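Side-chain contact in cellulose 1,4-beta-cellobiosidase (Thermobifida fusca, PDB 4JJJ), which probably hydrolyses cellulose, releasing cellobiose, through the family 48 glycoside hydrolase domain that makes up this chain: residues A353-F356 against D357-E361. The protein carries 1 engineered substitution. Numbering follows the deposited sequence. Where two conformers were deposited one is given.
Sequences ATSF and DRQLE. With ZN (zinc ion), chain T.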
# COMPACT_ATOMS: atom_id res chain seq x y z
N ALA A 353 11.34 12.09 13.59
CA ALA A 353 12.59 11.60 14.21
C ALA A 353 12.29 10.43 15.18
O ALA A 353 12.99 9.38 15.18
CB ALA A 353 13.30 12.70 14.91
N THR A 354 11.18 10.54 15.88
CA THR A 354 10.75 9.43 16.77
C THR A 354 10.40 8.20 15.92
O THR A 354 10.83 7.12 16.24
CB THR A 354 9.58 9.87 17.61
OG1 THR A 354 9.96 11.01 18.37
CG2 THR A 354 9.15 8.79 18.51
N SER A 355 9.68 8.43 14.87
CA SER A 355 9.30 7.32 13.94
C SER A 355 10.51 6.63 13.27
O SER A 355 10.52 5.42 13.12
CB SER A 355 8.31 7.80 12.85
OG SER A 355 7.80 6.72 12.07
N PHE A 356 11.50 7.42 12.83
CA PHE A 356 12.72 6.88 12.24
C PHE A 356 13.32 5.82 13.17
O PHE A 356 13.62 4.68 12.79
CB PHE A 356 13.66 8.00 11.90
CG PHE A 356 15.00 7.60 11.34
CD1 PHE A 356 15.11 6.68 10.34
CD2 PHE A 356 16.18 8.19 11.77
CE1 PHE A 356 16.33 6.33 9.79
CE2 PHE A 356 17.40 7.89 11.24
CZ PHE A 356 17.49 6.94 10.24
N ASP A 357 13.55 6.23 14.41
CA ASP A 357 14.07 5.34 15.44
C ASP A 357 13.15 4.15 15.70
O ASP A 357 13.61 2.98 15.68
CB ASP A 357 14.27 6.13 16.74
CG ASP A 357 14.56 5.26 17.94
OD1 ASP A 357 15.54 4.51 17.82
OD2 ASP A 357 13.74 5.31 18.94
N ARG A 358 11.86 4.43 15.93
CA ARG A 358 10.92 3.40 16.27
C ARG A 358 10.78 2.32 15.13
O ARG A 358 10.73 1.11 15.38
CB ARG A 358 9.54 3.95 16.54
CG ARG A 358 8.60 2.97 17.24
CD ARG A 358 8.96 2.69 18.67
NE ARG A 358 8.98 3.82 19.58
CZ ARG A 358 7.87 4.25 20.21
NH1 ARG A 358 6.69 3.74 20.00
NH2 ARG A 358 7.95 5.22 21.08
N GLN A 359 10.81 2.80 13.88
CA GLN A 359 10.68 1.87 12.76
C GLN A 359 11.89 0.95 12.72
O GLN A 359 11.74 -0.26 12.49
CB GLN A 359 10.56 2.63 11.45
CG GLN A 359 9.22 3.35 11.25
CD GLN A 359 9.08 3.93 9.85
OE1 GLN A 359 9.50 3.36 8.84
NE2 GLN A 359 8.60 5.16 9.84
N LEU A 360 13.13 1.45 12.93
CA LEU A 360 14.25 0.57 12.94
C LEU A 360 14.21 -0.41 14.08
O LEU A 360 14.60 -1.60 13.85
CB LEU A 360 15.56 1.38 12.99
CG LEU A 360 15.91 2.05 11.63
CD1 LEU A 360 16.89 3.22 11.90
CD2 LEU A 360 16.48 0.99 10.70
N GLU A 361 13.78 -0.03 15.26
CA GLU A 361 13.64 -1.00 16.38
C GLU A 361 12.60 -2.09 16.06
O GLU A 361 12.90 -3.24 16.24
CB GLU A 361 13.18 -0.28 17.62
CG GLU A 361 14.24 0.58 18.21
CD GLU A 361 13.88 1.08 19.62
OE1 GLU A 361 13.04 0.50 20.30
OE2 GLU A 361 14.40 2.15 20.07
ZN ZN T . 15.83 3.38 19.44
O HOH W 1 16.28 4.50 21.11
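Phe356 and Leu360, one turn apart on helix 348-365, lie side by side and point the same way: Leu360 CD1 sits over one face of the Phe356 ring, 4.2 Å from its centroid, a CH-pi contact. Phe356 reaches this place with CG anti to the backbone N (chi1 177°); its side chain also touches Ala332 of helix 329-337 and meets Arg436 in a cation-pi contact. Ser355 and Gln359, also buried, repeat the i to i+4 spacing with polar groups. Gln359 NE2 donates to Ser355 OG at 2.8 Å, nearly straight and with OG in the amide plane, while Ser355 OG is also hydrogen-bonded to Tyr295 O and Gln359 OE1 accepts the backbone N-H of Asn328. With an alanine at Gln359, Ser355 OG is likely to lose this donor and the backbone N-H of Asn328 its acceptor. At the partly exposed surface, Asp357 OD1, in one of its two conformers, and Glu361 OE2 each bind the zinc ion at 2.0 Å, and a water is a third ligand. Tyr396 OH and Trp478 NE1 both hydrogen-bond to Glu361 OE1, steadying its carboxylate. Two acidic groups one turn apart thus clamp a cation whose charge would offset their mutual repulsion.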